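PDB 4FDF: cyclic pyranopterin monophosphate synthase 2 from Mycobacterium tuberculosis, which probably converts (8S)-3',8-cyclo-7,8-dihydroguanosine 5'-triphosphate to cyclic pyranopterin monophosphate, with release of diphosphate, in molybdenum cofactor biosynthesis. Local coordinates for residues B[43-48]-B[144-149]. Numbering follows the deposited sequence.
Sequences GILRTS and PGALID
Ile44 and Arg46 pair with Asp149 and Leu147 as antiparallel hydrogen-bonded pairs on either side of the non-hydrogen-bonded pair Leu45–Ile148, the strand axes running at 155°. Ile44 N gives to Asp149 O and Asp149 N returns to Ile44 O; Arg46 N reaches Leu147 O at 2.8 Å, whereas Leu147 N to Arg46 O stretches to 3.3 Å at the strand's start. Asp149, two residues beyond Arg46's own partner Leu147 and on the same face, is reached diagonally by a salt bridge. Arg46, bent at chi2 (-98°), turns its guanidinium side-on so that NE (2.8 Å) and NH2 (3.2 Å) both grip Asp149 OD2. NE meets OD2 on its anti lone pair; NH2 approaches the same oxygen from above the carboxylate, whose plane stands 81° to the guanidinium. Ile44 CG2 lies over the centre of one guanidinium face, 3.7 Å above the plane, and also touches Asp149 CB. Leu147 brings CD1 to within 3.5 Å of Arg46 CB, flanking the aliphatic stem. On the opposite face Leu45 CD1 meets Ile148 CG1 at 3.7 Å. Asp150 N of a second subunit hydrogen-bonds to Asp149 OD1, and Ile151 of that subunit packs on Leu147 and Ile148. Strand 105-116 borders 43-46 on its other side, while the Leu45–Ile148 face packs on helix 121-139 through Leu135 and Ala132, joining two adjacent inner strands of the ferredoxin-like sheet to its helical layer.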
loop_
_atom_site.group_PDB
_atom_site.type_symbol
_atom_site.label_atom_id
_atom_site.label_comp_id
_atom_site.label_asym_id
_atom_site.label_seq_id
_atom_site.Cartn_x
_atom_site.Cartn_y
_atom_site.Cartn_z
ATOM N N GLY B 43 10.295 23.196 2.772
ATOM C CA GLY B 43 9.593 23.502 1.528
ATOM C C GLY B 43 8.610 24.613 1.819
ATOM O O GLY B 43 8.368 24.943 2.985
ATOM N N ILE B 44 8.038 25.196 0.772
ATOM C CA ILE B 44 7.198 26.379 0.940
ATOM C C ILE B 44 6.011 26.380 -0.025
ATOM O O ILE B 44 6.164 26.135 -1.220
ATOM C CB ILE B 44 8.045 27.711 0.892
ATOM C CG1 ILE B 44 7.223 28.924 1.334
ATOM C CG2 ILE B 44 8.654 27.950 -0.469
ATOM C CD1 ILE B 44 8.025 30.225 1.384
ATOM N N LEU B 45 4.822 26.628 0.508
ATOM C CA LEU B 45 3.658 26.836 -0.338
ATOM C C LEU B 45 3.434 28.342 -0.531
ATOM O O LEU B 45 3.200 29.059 0.436
ATOM C CB LEU B 45 2.428 26.191 0.284
ATOM C CG LEU B 45 1.153 26.257 -0.558
ATOM C CD1 LEU B 45 1.189 25.241 -1.664
ATOM C CD2 LEU B 45 -0.084 26.055 0.302
ATOM N N ARG B 46 3.526 28.811 -1.775
ATOM C CA ARG B 46 3.304 30.232 -2.073
ATOM C C ARG B 46 1.824 30.492 -2.368
ATOM O O ARG B 46 1.318 30.116 -3.420
ATOM C CB ARG B 46 4.170 30.693 -3.250
ATOM C CG ARG B 46 5.607 30.182 -3.246
ATOM C CD ARG B 46 6.575 31.194 -2.685
ATOM N NE ARG B 46 7.957 30.810 -2.950
ATOM C CZ ARG B 46 9.009 31.276 -2.281
ATOM N NH1 ARG B 46 8.843 32.153 -1.291
ATOM N NH2 ARG B 46 10.228 30.863 -2.596
ATOM N N THR B 47 1.129 31.124 -1.435
ATOM C CA THR B 47 -0.318 31.309 -1.592
ATOM C C THR B 47 -0.781 32.784 -1.436
ATOM O O THR B 47 -0.014 33.699 -1.706
ATOM C CB THR B 47 -1.114 30.290 -0.727
ATOM O OG1 THR B 47 -2.501 30.347 -1.069
ATOM C CG2 THR B 47 -0.919 30.536 0.768
ATOM N N SER B 48 -2.025 33.006 -1.015
ATOM C CA SER B 48 -2.589 34.359 -0.948
ATOM C C SER B 48 -2.875 34.776 0.490
ATOM O O SER B 48 -2.994 33.925 1.380
ATOM C CB SER B 48 -3.876 34.431 -1.765
ATOM O OG SER B 48 -4.874 33.625 -1.164
ATOM N N PRO B 144 -6.181 28.481 -6.644
ATOM C CA PRO B 144 -5.646 27.415 -7.510
ATOM C C PRO B 144 -4.288 27.764 -8.133
ATOM O O PRO B 144 -3.591 26.871 -8.632
ATOM C CB PRO B 144 -6.716 27.269 -8.607
ATOM C CG PRO B 144 -7.426 28.591 -8.635
ATOM C CD PRO B 144 -7.390 29.110 -7.213
ATOM N N GLY B 145 -3.919 29.044 -8.095
ATOM C CA GLY B 145 -2.624 29.503 -8.613
ATOM C C GLY B 145 -1.455 29.310 -7.659
ATOM O O GLY B 145 -0.314 29.616 -8.003
ATOM N N ALA B 146 -1.729 28.802 -6.457
ATOM C CA ALA B 146 -0.670 28.541 -5.476
ATOM C C ALA B 146 0.366 27.586 -6.058
ATOM O O ALA B 146 0.058 26.767 -6.932
ATOM C CB ALA B 146 -1.251 27.981 -4.175
ATOM N N LEU B 147 1.603 27.712 -5.600
ATOM C CA LEU B 147 2.646 26.816 -6.063
ATOM C C LEU B 147 3.539 26.338 -4.937
ATOM O O LEU B 147 3.590 26.943 -3.867
ATOM C CB LEU B 147 3.450 27.431 -7.226
ATOM C CG LEU B 147 4.355 28.660 -7.116
ATOM C CD1 LEU B 147 3.607 29.873 -6.568
ATOM C CD2 LEU B 147 5.629 28.374 -6.322
ATOM N N ILE B 148 4.226 25.233 -5.198
ATOM C CA ILE B 148 5.061 24.560 -4.214
ATOM C C ILE B 148 6.524 24.783 -4.598
ATOM O O ILE B 148 6.950 24.458 -5.710
ATOM C CB ILE B 148 4.717 23.047 -4.125
ATOM C CG1 ILE B 148 3.291 22.848 -3.576
ATOM C CG2 ILE B 148 5.734 22.307 -3.260
ATOM C CD1 ILE B 148 2.700 21.447 -3.830
ATOM N N ASP B 149 7.285 25.327 -3.654
ATOM C CA ASP B 149 8.598 25.872 -3.936
ATOM C C ASP B 149 9.644 25.397 -2.929
ATOM O O ASP B 149 9.314 25.053 -1.784
ATOM C CB ASP B 149 8.513 27.405 -3.866
ATOM C CG ASP B 149 8.991 28.091 -5.136
ATOM O OD1 ASP B 149 9.339 27.391 -6.114
ATOM O OD2 ASP B 149 8.993 29.343 -5.151
#